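Local coordinates for protein early endosome antigen 1 (Homo sapiens, PDB 3MJH) that is a Rab5 effector that tethers early endosomes, with a zinc-binding C2H2 finger that contacts another protein, at residues 4-12 with 18-29. Residues are numbered along the deposited sequence; the frame is centred on the assembly and turned at random.
Sequences EGFICPQCM and ADELFKHYEAVH. With ZN (zinc ion), chain G.
The imidazole of His29 carries Gln10 CB over the centre of one face, a CH-pi contact 3.6 Å from the centroid. Val28 CG1 lies off-centre over the opposite face, and Cys11 SG sits at the ring edge. His24 has Cys8 SG at its edge, in the ring plane. His29 CB lies over one face of the Tyr25 ring, and Gln10 CG is 3.9 Å from Tyr25 CE1. The Phe6 ring lies flat against the start of helix 18-28, with Ala18 N 3.5 Å above its centre. Leu21 bridges Phe6 and Cys8: CD2 packs on Phe6 CB, and CD1 lies 3.8 Å from Cys8 CB. Its CG is anti to the backbone N (chi1 177°), and with chi2 at 46° both methyls reach the loop. A water links Gln10 OE1 to His29 O, donating to both. Tyr25 OH hydrogen-bonds a basic side chain of the partner protein's chain, and Glu4 and Gly5 extend an antiparallel ladder with that chain.

Zinc is held by Cys8 SG (2.3 Å), Cys11 SG, His24 NE2 (2.0 Å) and His29 NE2, a classical Cys2His2 finger site. No direct hydrogen bond joins the segments; zinc, apolar contacts, the CH-pi contact and the water do. The two thiolates would offset the zinc charge.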
# COMPACT_ATOMS: atom_id res chain seq x y z
N GLU B 4 -2.89 -0.87 -14.69
CA GLU B 4 -2.25 -1.98 -13.99
C GLU B 4 -1.31 -2.74 -14.92
O GLU B 4 -1.62 -2.96 -16.10
CB GLU B 4 -3.30 -2.93 -13.40
CG GLU B 4 -2.71 -3.98 -12.44
CD GLU B 4 -3.60 -5.20 -12.26
OE1 GLU B 4 -4.79 -5.04 -11.96
OE2 GLU B 4 -3.09 -6.34 -12.41
N GLY B 5 -0.18 -3.14 -14.38
CA GLY B 5 0.80 -3.93 -15.11
C GLY B 5 2.17 -3.45 -14.73
O GLY B 5 2.35 -2.81 -13.68
N PHE B 6 3.14 -3.73 -15.59
CA PHE B 6 4.50 -3.26 -15.38
C PHE B 6 4.65 -1.79 -15.81
O PHE B 6 5.40 -1.45 -16.73
CB PHE B 6 5.50 -4.22 -16.04
CG PHE B 6 5.31 -5.66 -15.62
CD1 PHE B 6 5.69 -6.09 -14.34
CD2 PHE B 6 4.72 -6.58 -16.48
CE1 PHE B 6 5.51 -7.42 -13.95
CE2 PHE B 6 4.53 -7.91 -16.10
CZ PHE B 6 4.93 -8.34 -14.83
N ILE B 7 3.92 -0.92 -15.11
CA ILE B 7 3.96 0.53 -15.32
C ILE B 7 5.16 1.17 -14.62
O ILE B 7 5.44 0.88 -13.45
CB ILE B 7 2.69 1.24 -14.78
CG1 ILE B 7 1.43 0.62 -15.38
CG2 ILE B 7 2.72 2.74 -15.07
CD1 ILE B 7 0.25 0.72 -14.47
N CYS B 8 5.84 2.04 -15.34
CA CYS B 8 6.90 2.85 -14.76
C CYS B 8 6.28 3.95 -13.92
O CYS B 8 5.54 4.78 -14.45
CB CYS B 8 7.80 3.44 -15.84
SG CYS B 8 9.02 4.58 -15.21
N PRO B 9 6.53 3.95 -12.60
CA PRO B 9 5.95 5.02 -11.76
C PRO B 9 6.43 6.45 -12.08
O PRO B 9 5.77 7.41 -11.71
CB PRO B 9 6.32 4.60 -10.34
CG PRO B 9 7.45 3.68 -10.48
CD PRO B 9 7.29 2.98 -11.80
N GLN B 10 7.55 6.58 -12.80
CA GLN B 10 8.11 7.89 -13.13
C GLN B 10 7.47 8.58 -14.34
O GLN B 10 7.24 9.79 -14.32
CB GLN B 10 9.63 7.78 -13.34
CG GLN B 10 10.42 7.78 -12.05
CD GLN B 10 10.64 9.19 -11.52
OE1 GLN B 10 11.16 10.05 -12.23
NE2 GLN B 10 10.25 9.43 -10.27
N CYS B 11 7.22 7.82 -15.39
CA CYS B 11 6.61 8.40 -16.59
C CYS B 11 5.32 7.71 -17.00
O CYS B 11 4.73 8.06 -18.01
CB CYS B 11 7.62 8.42 -17.75
SG CYS B 11 8.10 6.80 -18.32
N MET B 12 4.88 6.74 -16.20
CA MET B 12 3.65 5.98 -16.48
C MET B 12 3.74 5.11 -17.75
O MET B 12 2.74 4.54 -18.17
CB MET B 12 2.41 6.88 -16.54
CG MET B 12 2.21 7.81 -15.35
SD MET B 12 2.27 6.99 -13.75
CE MET B 12 1.37 8.14 -12.72
N ALA B 18 8.32 -7.43 -16.54
CA ALA B 18 9.14 -6.89 -15.46
C ALA B 18 10.54 -6.54 -15.97
O ALA B 18 11.04 -5.45 -15.71
CB ALA B 18 9.21 -7.84 -14.30
N ASP B 19 11.16 -7.45 -16.72
CA ASP B 19 12.51 -7.22 -17.24
C ASP B 19 12.57 -5.97 -18.13
O ASP B 19 13.51 -5.19 -18.03
CB ASP B 19 13.05 -8.44 -18.00
CG ASP B 19 14.51 -8.27 -18.42
OD1 ASP B 19 15.34 -7.90 -17.56
OD2 ASP B 19 14.82 -8.51 -19.61
N GLU B 20 11.57 -5.79 -18.98
CA GLU B 20 11.48 -4.59 -19.81
C GLU B 20 11.33 -3.31 -18.96
O GLU B 20 11.88 -2.26 -19.31
CB GLU B 20 10.35 -4.70 -20.84
CG GLU B 20 10.61 -5.70 -21.98
CD GLU B 20 9.45 -5.79 -22.98
OE1 GLU B 20 8.29 -5.56 -22.59
OE2 GLU B 20 9.70 -6.11 -24.16
N LEU B 21 10.59 -3.40 -17.85
CA LEU B 21 10.46 -2.30 -16.88
C LEU B 21 11.78 -1.95 -16.19
O LEU B 21 12.15 -0.78 -16.15
CB LEU B 21 9.36 -2.59 -15.84
CG LEU B 21 9.10 -1.60 -14.69
CD1 LEU B 21 9.03 -0.13 -15.16
CD2 LEU B 21 7.82 -1.96 -13.95
N PHE B 22 12.48 -2.95 -15.65
CA PHE B 22 13.80 -2.74 -15.06
C PHE B 22 14.77 -2.13 -16.06
O PHE B 22 15.48 -1.18 -15.74
CB PHE B 22 14.40 -4.06 -14.56
CG PHE B 22 13.90 -4.50 -13.22
CD1 PHE B 22 14.37 -3.91 -12.05
CD2 PHE B 22 12.97 -5.54 -13.12
CE1 PHE B 22 13.91 -4.33 -10.81
CE2 PHE B 22 12.51 -5.97 -11.88
CZ PHE B 22 12.98 -5.35 -10.72
N LYS B 23 14.81 -2.72 -17.27
CA LYS B 23 15.59 -2.19 -18.39
C LYS B 23 15.23 -0.73 -18.66
O LYS B 23 16.11 0.13 -18.69
CB LYS B 23 15.37 -3.02 -19.66
CG LYS B 23 16.20 -4.30 -19.76
CD LYS B 23 15.89 -5.09 -21.05
CE LYS B 23 16.79 -6.34 -21.16
NZ LYS B 23 16.62 -7.11 -22.43
N HIS B 24 13.94 -0.46 -18.89
CA HIS B 24 13.48 0.90 -19.17
C HIS B 24 13.92 1.87 -18.08
O HIS B 24 14.51 2.90 -18.37
CB HIS B 24 11.96 0.96 -19.33
CG HIS B 24 11.39 2.32 -19.08
ND1 HIS B 24 11.40 3.31 -20.03
CD2 HIS B 24 10.84 2.87 -17.97
CE1 HIS B 24 10.86 4.41 -19.53
NE2 HIS B 24 10.51 4.17 -18.28
N TYR B 25 13.63 1.53 -16.82
CA TYR B 25 13.94 2.41 -15.68
C TYR B 25 15.43 2.76 -15.60
O TYR B 25 15.78 3.92 -15.41
CB TYR B 25 13.47 1.78 -14.36
CG TYR B 25 13.35 2.78 -13.22
CD1 TYR B 25 12.12 3.35 -12.91
CD2 TYR B 25 14.47 3.16 -12.48
CE1 TYR B 25 12.00 4.27 -11.87
CE2 TYR B 25 14.36 4.09 -11.45
CZ TYR B 25 13.12 4.64 -11.15
OH TYR B 25 13.00 5.55 -10.13
N GLU B 26 16.29 1.76 -15.73
CA GLU B 26 17.73 2.00 -15.63
C GLU B 26 18.31 2.85 -16.78
O GLU B 26 19.30 3.57 -16.60
CB GLU B 26 18.50 0.68 -15.49
CG GLU B 26 18.32 0.00 -14.13
CD GLU B 26 18.76 0.88 -12.96
OE1 GLU B 26 18.00 0.97 -11.96
OE2 GLU B 26 19.86 1.48 -13.04
N ALA B 27 17.69 2.75 -17.95
CA ALA B 27 18.12 3.51 -19.12
C ALA B 27 17.65 4.97 -19.09
O ALA B 27 18.27 5.83 -19.70
CB ALA B 27 17.64 2.83 -20.38
N VAL B 28 16.55 5.24 -18.45
CA VAL B 28 15.98 6.56 -18.50
C VAL B 28 15.90 7.27 -17.19
O VAL B 28 16.11 8.44 -17.12
CB VAL B 28 14.61 6.47 -19.05
CG1 VAL B 28 13.95 7.76 -18.97
CG2 VAL B 28 14.67 5.99 -20.42
N HIS B 29 15.75 6.57 -16.09
CA HIS B 29 15.62 7.24 -14.80
C HIS B 29 16.68 7.12 -13.73
O HIS B 29 16.54 7.70 -12.69
CB HIS B 29 14.31 6.89 -14.14
CG HIS B 29 13.14 7.01 -15.03
ND1 HIS B 29 12.85 8.17 -15.68
CD2 HIS B 29 12.21 6.12 -15.39
CE1 HIS B 29 11.78 8.00 -16.41
NE2 HIS B 29 11.37 6.76 -16.24
ZN ZN G . 9.64 5.62 -17.13
O HOH W 1 14.32 9.80 -12.27